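Local atomic coordinates of similar to yteR (Bacilus subtilis) (Clostridium acetobutylicum, PDB entry 4WU0), a protein that probably hydrolyses unsaturated rhamnogalacturonan fragments derived from pectin, as a YteR-like glycoside hydrolase of family 105. Residues K52-D55 with T56-N59; G80-L83 with I84-F87; K94-K97 with A98-L102. All coordinates share one frame; numbering follows the deposited sequence.

Contact 1. Residues K52-D55 with T56-N59; sequences KTMD and TFIN
Helix 44-54 gives way to loop at a turn where Met54 O accepts two backbone bonds, from Phe57 N (2.9 Å) and from Ile58 N. The second donor comes nearly along the C=O axis, with a C=O...N angle of 168°, whereas Phe57 N approaches from above the carbonyl plane. Thr56 N adds a bond one residue earlier, to Thr53 O at 3.2 Å. Three-residue and four-residue spacings therefore overlap, and by Ile58 psi has swung to 107°, so the chain leaves the helical path. Two waters bridge the turn, one donating to Lys52 O and bonded to Thr56 OG1, the other donating to both Asp55 O and Ile58 O.

Thr56 suits its place through both branches. With OG1 beside its backbone N (chi1 -75°), the hydroxyl faces back to the water, while CG2 lies beside the carbonyl and sits 3.9 Å above the centre of the Phe57 ring plane. The flexible Met54 chain, bent at chi2 and chi3, brings SD to 5.3 Å from the centroid of the Phe57 ring, an oblique Met-aromatic contact, and its CE to 4.3 Å from Ile58 CG1. Trp23 meets Phe57 edge-to-face. The turn carries the chain from helix 44-54 into the loop that leads to helix 80-90, within the (α/α)6 barrel known for this family.

Contact 2. Residues G80-L83 with I84-F87; sequences GKIL and ITLF
Four successive i to i+4 hydrogen bonds, from Ile84 N to Gly80 O through to Phe87 N to Leu83 O (the last 2.8 Å), make 80-87 regular alpha helix.

The side chains of the second turn lean back on the carbonyls of the first. Ile84 keeps CG1 beside its own backbone N (chi1 -65°), which lays that branch 3.4 Å from Gly80 O. Thr85 holds its hydroxyl in the same position, which leaves OG1 3.5 Å from Lys81 O, at most a weak bond, additional to the one Lys81 O accepts from Thr85 N. Leu86 CG lies 3.5 Å from Ile82 O, and CD1 of the same leucine approaches Ile82 CG1 at 4.4 Å, a loose apolar touch between neighbours one turn apart. Ile82 also sends CD1 to 4.2 Å from Thr85 CB. Phe87 behaves differently: CG stands anti to its backbone N (chi1 -179°), and although CB meets Leu83 O at 3.4 Å, the ring is carried away from the first turn, to Arg96 of helix 93-108.

Aliphatic residues fit here because the helix is enclosed on several sides. Ile82 and Leu86 pack on Ile50 of helix 44-54, and Ile84 on Leu99 of helix 93-108. The bare backbone of Gly80 lets that helix come near, with Leu99 and Leu102 packed against it. The long Lys81 chain runs past Asp32 of helix 25-41 to Asn78 OD1 and to the carbonyl oxygen and, in a cation-pi interaction, the ring of Tyr133 on helix 129-146.

Contact 3. Residues K94-K97 with A98-L102; sequences KYRK and ALINL
Arg96 and Ile100 cross at about a right angle, with the isoleucine under the flat guanidinium: Ile100 CD1 lies 4.2 Å from the plane, beneath its centre, and CG1 comes within 3.5 Å of Arg96 NH1. Leu99, also perpendicular to the arginine, meets the group at its edge, CB standing 4.0 Å from NH1. The arginine reaches both because its chain, leaving with CG anti to the backbone N, bends at chi2 (70°) and folds along the helix. An arginine suits this boundary: its planar head can lie on aliphatic carbons while NH1 bonds to Tyr142 OH and the guanidinium makes a cation-pi interaction with Phe146.

Asn101 leans on the previous turn. Its CG is 3.4 Å from Lys97 O, and a water donates both to that carbonyl and to Asn101 OD1, while ND2 bonds to Gly62 O. Leu99 likewise presses CG against Tyr95 O at 3.3 Å, and the small Ala98 brings CB close to Lys94 O. Regular i to i+4 bonds, such as Ile100 N to Arg96 O (2.9 Å), hold the backbone. Tyr95 turns to Leu86 and Thr90 of helix 80-90, and Leu99 touches Leu83 of that helix as well as Phe138 and Tyr142 of helix 129-146.

Overall arrangement
Each contact is local, so none closes a long loop; along the chain they come in series, without nesting or crossing. Contact 1 is the exit from helix 44-54, contact 2 lies on helix 80-90, and contact 3 on helix 93-108, which follows directly. Contact 1 packs on contact 2 through Met54 and Ile58 against Leu83, with centres about 12 Å apart. It is tied to contact 3 by Lys94, whose NZ forms a salt bridge with Asp55 OD1 and probably a hydrogen bond to Ile58 O. Contacts 2 and 3, with centres about 9 Å apart, meet where Leu102 CD1 nears Gly80 CA. Three successive helices are thus joined.

Contact 1. Residues K52-D55 with T56-N59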
loop_
_atom_site.group_PDB
_atom_site.type_symbol
_atom_site.label_atom_id
_atom_site.label_comp_id
_atom_site.label_asym_id
_atom_site.label_seq_id
_atom_site.Cartn_x
_atom_site.Cartn_y
_atom_site.Cartn_z
ATOM N N LYS A 52 -7.096 -20.282 -5.626
ATOM C CA LYS A 52 -7.485 -21.073 -4.467
ATOM C C LYS A 52 -7.647 -20.186 -3.240
ATOM O O LYS A 52 -8.597 -20.357 -2.474
ATOM C CB LYS A 52 -6.460 -22.183 -4.200
ATOM C CG LYS A 52 -6.505 -22.768 -2.787
ATOM C CD LYS A 52 -5.454 -23.852 -2.586
ATOM C CE LYS A 52 -4.032 -23.302 -2.568
ATOM N NZ LYS A 52 -3.716 -22.650 -1.272
ATOM N N THR A 53 -6.740 -19.223 -3.068
ATOM C CA THR A 53 -6.822 -18.295 -1.938
ATOM C C THR A 53 -8.136 -17.481 -2.024
ATOM O O THR A 53 -8.890 -17.369 -1.045
ATOM C CB THR A 53 -5.601 -17.356 -1.909
ATOM O OG1 THR A 53 -4.408 -18.140 -1.748
ATOM C CG2 THR A 53 -5.707 -16.337 -0.760
ATOM N N MET A 54 -8.430 -16.950 -3.197
ATOM C CA MET A 54 -9.612 -16.096 -3.319
ATOM C C MET A 54 -10.907 -16.882 -3.291
ATOM O O MET A 54 -11.956 -16.307 -3.035
ATOM C CB MET A 54 -9.537 -15.218 -4.558
ATOM C CG MET A 54 -8.428 -14.182 -4.503
ATOM S SD MET A 54 -8.476 -13.111 -3.061
ATOM C CE MET A 54 -9.996 -12.286 -3.364
ATOM N N ASP A 55 -10.840 -18.193 -3.516
ATOM C CA ASP A 55 -12.027 -19.035 -3.410
ATOM C C ASP A 55 -12.614 -19.047 -2.003
ATOM O O ASP A 55 -13.797 -19.356 -1.811
ATOM C CB ASP A 55 -11.739 -20.463 -3.881
ATOM C CG ASP A 55 -11.826 -20.620 -5.404
ATOM O OD1 ASP A 55 -12.456 -19.784 -6.087
ATOM O OD2 ASP A 55 -11.274 -21.609 -5.926
ATOM N N THR A 56 -11.797 -18.737 -1.001
ATOM C CA THR A 56 -12.303 -18.563 0.357
ATOM C C THR A 56 -13.338 -17.451 0.411
ATOM O O THR A 56 -14.321 -17.542 1.170
ATOM C CB THR A 56 -11.159 -18.202 1.328
ATOM O OG1 THR A 56 -10.390 -19.372 1.601
ATOM C CG2 THR A 56 -11.693 -17.664 2.655
ATOM N N PHE A 57 -13.093 -16.403 -0.364
ATOM C CA PHE A 57 -13.869 -15.165 -0.241
ATOM C C PHE A 57 -14.975 -15.027 -1.267
ATOM O O PHE A 57 -16.025 -14.473 -0.965
ATOM C CB PHE A 57 -12.934 -13.958 -0.372
ATOM C CG PHE A 57 -11.850 -13.937 0.661
ATOM C CD1 PHE A 57 -12.156 -13.738 1.993
ATOM C CD2 PHE A 57 -10.527 -14.126 0.302
ATOM C CE1 PHE A 57 -11.157 -13.738 2.973
ATOM C CE2 PHE A 57 -9.511 -14.112 1.265
ATOM C CZ PHE A 57 -9.831 -13.916 2.603
ATOM N N ILE A 58 -14.724 -15.464 -2.495
ATOM C CA ILE A 58 -15.653 -15.159 -3.584
ATOM C C ILE A 58 -16.596 -16.314 -3.866
ATOM O O ILE A 58 -16.210 -17.344 -4.440
ATOM C CB ILE A 58 -14.920 -14.779 -4.877
ATOM C CG1 ILE A 58 -13.790 -13.779 -4.599
ATOM C CG2 ILE A 58 -15.884 -14.189 -5.878
ATOM C CD1 ILE A 58 -14.240 -12.513 -3.862
ATOM N N ASN A 59 -17.850 -16.123 -3.469
ATOM C CA ASN A 59 -18.882 -17.110 -3.686
ATOM C C ASN A 59 -19.287 -17.125 -5.156
ATOM O O ASN A 59 -19.029 -16.177 -5.876
ATOM C CB ASN A 59 -20.086 -16.786 -2.809
ATOM C CG ASN A 59 -19.775 -16.899 -1.323
ATOM O OD1 ASN A 59 -19.175 -17.876 -0.865
ATOM N ND2 ASN A 59 -20.188 -15.897 -0.560
HETATM O O HOH W 1 -8.541 -20.783 0.273
HETATM O O HOH W 2 -15.403 -20.448 -3.949
#

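Contact 2. Residues G80-L83 with I84-F87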
loop_
_atom_site.group_PDB
_atom_site.type_symbol
_atom_site.label_atom_id
_atom_site.label_comp_id
_atom_site.label_asym_id
_atom_site.label_seq_id
_atom_site.Cartn_x
_atom_site.Cartn_y
_atom_site.Cartn_z
ATOM N N GLY A 80 -10.168 -5.757 -4.280
ATOM C CA GLY A 80 -10.694 -5.647 -5.616
ATOM C C GLY A 80 -9.617 -5.641 -6.697
ATOM O O GLY A 80 -9.869 -6.007 -7.842
ATOM N N LYS A 81 -8.416 -5.188 -6.368
ATOM C CA LYS A 81 -7.345 -5.156 -7.352
ATOM C C LYS A 81 -7.003 -6.554 -7.846
ATOM O O LYS A 81 -6.925 -6.776 -9.054
ATOM C CB LYS A 81 -6.110 -4.487 -6.786
ATOM C CG LYS A 81 -6.344 -3.058 -6.345
ATOM C CD LYS A 81 -5.182 -2.592 -5.512
ATOM C CE LYS A 81 -5.340 -1.168 -5.041
ATOM N NZ LYS A 81 -4.150 -0.779 -4.214
ATOM N N ILE A 82 -6.789 -7.509 -6.934
ATOM C CA ILE A 82 -6.553 -8.875 -7.402
ATOM C C ILE A 82 -7.756 -9.437 -8.159
ATOM O O ILE A 82 -7.586 -10.251 -9.072
ATOM C CB ILE A 82 -6.066 -9.821 -6.276
ATOM C CG1 ILE A 82 -5.517 -11.137 -6.857
ATOM C CG2 ILE A 82 -7.125 -10.074 -5.245
ATOM C CD1 ILE A 82 -4.178 -11.012 -7.608
ATOM N N LEU A 83 -8.972 -9.039 -7.786
ATOM C CA LEU A 83 -10.151 -9.486 -8.519
ATOM C C LEU A 83 -10.153 -9.002 -9.976
ATOM O O LEU A 83 -10.580 -9.741 -10.869
ATOM C CB LEU A 83 -11.440 -9.060 -7.822
ATOM C CG LEU A 83 -11.709 -9.671 -6.444
ATOM C CD1 LEU A 83 -13.002 -9.082 -5.865
ATOM C CD2 LEU A 83 -11.823 -11.174 -6.538
ATOM N N ILE A 84 -9.671 -7.782 -10.222
ATOM C CA ILE A 84 -9.511 -7.301 -11.590
ATOM C C ILE A 84 -8.566 -8.207 -12.350
ATOM O O ILE A 84 -8.842 -8.605 -13.491
ATOM C CB ILE A 84 -9.063 -5.830 -11.636
ATOM C CG1 ILE A 84 -10.158 -4.952 -11.046
ATOM C CG2 ILE A 84 -8.766 -5.380 -13.072
ATOM C CD1 ILE A 84 -9.746 -3.509 -10.807
ATOM N N THR A 85 -7.440 -8.527 -11.721
ATOM C CA THR A 85 -6.442 -9.376 -12.343
ATOM C C THR A 85 -7.032 -10.747 -12.662
ATOM O O THR A 85 -6.845 -11.276 -13.762
ATOM C CB THR A 85 -5.239 -9.482 -11.408
ATOM O OG1 THR A 85 -4.660 -8.175 -11.280
ATOM C CG2 THR A 85 -4.204 -10.473 -11.926
ATOM N N LEU A 86 -7.772 -11.310 -11.724
ATOM C CA LEU A 86 -8.364 -12.625 -11.939
ATOM C C LEU A 86 -9.438 -12.587 -13.017
ATOM O O LEU A 86 -9.559 -13.535 -13.800
ATOM C CB LEU A 86 -8.950 -13.187 -10.653
ATOM C CG LEU A 86 -7.952 -13.722 -9.630
ATOM C CD1 LEU A 86 -8.609 -13.908 -8.273
ATOM C CD2 LEU A 86 -7.348 -15.031 -10.115
ATOM N N PHE A 87 -10.231 -11.517 -13.057
ATOM C CA PHE A 87 -11.258 -11.422 -14.091
ATOM C C PHE A 87 -10.613 -11.333 -15.474
ATOM O O PHE A 87 -11.075 -11.974 -16.420
ATOM C CB PHE A 87 -12.192 -10.236 -13.876
ATOM C CG PHE A 87 -13.269 -10.138 -14.929
ATOM C CD1 PHE A 87 -14.203 -11.147 -15.061
ATOM C CD2 PHE A 87 -13.333 -9.061 -15.781
ATOM C CE1 PHE A 87 -15.195 -11.081 -16.040
ATOM C CE2 PHE A 87 -14.321 -8.984 -16.753
ATOM C CZ PHE A 87 -15.247 -9.988 -16.875
#

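Contact 3. Residues K94-K97 with A98-L102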
loop_
_atom_site.group_PDB
_atom_site.type_symbol
_atom_site.label_atom_id
_atom_site.label_comp_id
_atom_site.label_asym_id
_atom_site.label_seq_id
_atom_site.Cartn_x
_atom_site.Cartn_y
_atom_site.Cartn_z
ATOM N N LYS A 94 -17.962 -14.667 -11.585
ATOM C CA LYS A 94 -18.107 -14.397 -10.163
ATOM C C LYS A 94 -17.162 -13.279 -9.735
ATOM O O LYS A 94 -17.463 -12.527 -8.815
ATOM C CB LYS A 94 -17.902 -15.661 -9.308
ATOM C CG LYS A 94 -16.463 -16.166 -9.159
ATOM C CD LYS A 94 -16.482 -17.389 -8.246
ATOM C CE LYS A 94 -15.106 -17.759 -7.695
ATOM N NZ LYS A 94 -15.214 -18.789 -6.595
ATOM N N TYR A 95 -16.020 -13.153 -10.411
ATOM C CA TYR A 95 -15.081 -12.100 -10.063
ATOM C C TYR A 95 -15.655 -10.740 -10.464
ATOM O O TYR A 95 -15.519 -9.757 -9.743
ATOM C CB TYR A 95 -13.733 -12.315 -10.756
ATOM C CG TYR A 95 -13.025 -13.586 -10.360
ATOM C CD1 TYR A 95 -12.891 -13.948 -9.025
ATOM C CD2 TYR A 95 -12.495 -14.428 -11.319
ATOM C CE1 TYR A 95 -12.247 -15.105 -8.664
ATOM C CE2 TYR A 95 -11.838 -15.586 -10.968
ATOM C CZ TYR A 95 -11.718 -15.928 -9.644
ATOM O OH TYR A 95 -11.061 -17.103 -9.308
ATOM N N ARG A 96 -16.262 -10.682 -11.638
ATOM C CA ARG A 96 -16.878 -9.449 -12.097
ATOM C C ARG A 96 -18.033 -9.053 -11.181
ATOM O O ARG A 96 -18.186 -7.871 -10.847
ATOM C CB ARG A 96 -17.363 -9.585 -13.532
ATOM C CG ARG A 96 -18.010 -8.341 -14.088
ATOM C CD ARG A 96 -17.009 -7.240 -14.321
ATOM N NE ARG A 96 -17.675 -6.028 -14.809
ATOM C CZ ARG A 96 -17.846 -4.905 -14.111
ATOM N NH1 ARG A 96 -17.390 -4.795 -12.869
ATOM N NH2 ARG A 96 -18.483 -3.882 -14.669
ATOM N N LYS A 97 -18.831 -10.027 -10.738
ATOM C CA LYS A 97 -19.954 -9.702 -9.856
ATOM C C LYS A 97 -19.449 -9.190 -8.512
ATOM O O LYS A 97 -20.021 -8.274 -7.945
ATOM C CB LYS A 97 -20.869 -10.911 -9.650
ATOM C CG LYS A 97 -21.680 -11.281 -10.871
ATOM C CD LYS A 97 -22.462 -12.559 -10.614
ATOM C CE LYS A 97 -23.351 -12.931 -11.782
ATOM N NZ LYS A 97 -23.816 -14.329 -11.627
ATOM N N ALA A 98 -18.379 -9.792 -8.010
ATOM C CA ALA A 98 -17.751 -9.335 -6.773
ATOM C C ALA A 98 -17.227 -7.908 -6.920
ATOM O O ALA A 98 -17.363 -7.076 -6.017
ATOM C CB ALA A 98 -16.621 -10.304 -6.358
ATOM N N LEU A 99 -16.681 -7.605 -8.084
ATOM C CA LEU A 99 -16.182 -6.266 -8.369
ATOM C C LEU A 99 -17.317 -5.249 -8.392
ATOM O O LEU A 99 -17.156 -4.132 -7.898
ATOM C CB LEU A 99 -15.409 -6.266 -9.690
ATOM C CG LEU A 99 -13.970 -6.794 -9.537
ATOM C CD1 LEU A 99 -13.376 -7.195 -10.877
ATOM C CD2 LEU A 99 -13.112 -5.740 -8.857
ATOM N N ILE A 100 -18.456 -5.635 -8.959
ATOM C CA ILE A 100 -19.628 -4.767 -8.972
ATOM C C ILE A 100 -20.045 -4.475 -7.533
ATOM O O ILE A 100 -20.403 -3.345 -7.197
ATOM C CB ILE A 100 -20.786 -5.409 -9.759
ATOM C CG1 ILE A 100 -20.469 -5.347 -11.251
ATOM C CG2 ILE A 100 -22.114 -4.712 -9.462
ATOM C CD1 ILE A 100 -21.243 -6.357 -12.076
ATOM N N ASN A 101 -19.985 -5.487 -6.672
ATOM C CA ASN A 101 -20.370 -5.296 -5.279
ATOM C C ASN A 101 -19.435 -4.324 -4.567
ATOM O O ASN A 101 -19.887 -3.472 -3.807
ATOM C CB ASN A 101 -20.443 -6.642 -4.532
ATOM C CG ASN A 101 -21.605 -7.504 -4.992
ATOM O OD1 ASN A 101 -22.654 -6.991 -5.408
ATOM N ND2 ASN A 101 -21.428 -8.826 -4.930
ATOM N N LEU A 102 -18.128 -4.423 -4.815
ATOM C CA LEU A 102 -17.198 -3.495 -4.208
ATOM C C LEU A 102 -17.391 -2.089 -4.751
ATOM O O LEU A 102 -17.353 -1.122 -3.999
ATOM C CB LEU A 102 -15.750 -3.937 -4.460
ATOM C CG LEU A 102 -15.348 -5.241 -3.770
ATOM C CD1 LEU A 102 -13.965 -5.663 -4.269
ATOM C CD2 LEU A 102 -15.344 -5.116 -2.239
HETATM O O HOH W 3 -22.867 -8.369 -8.164
#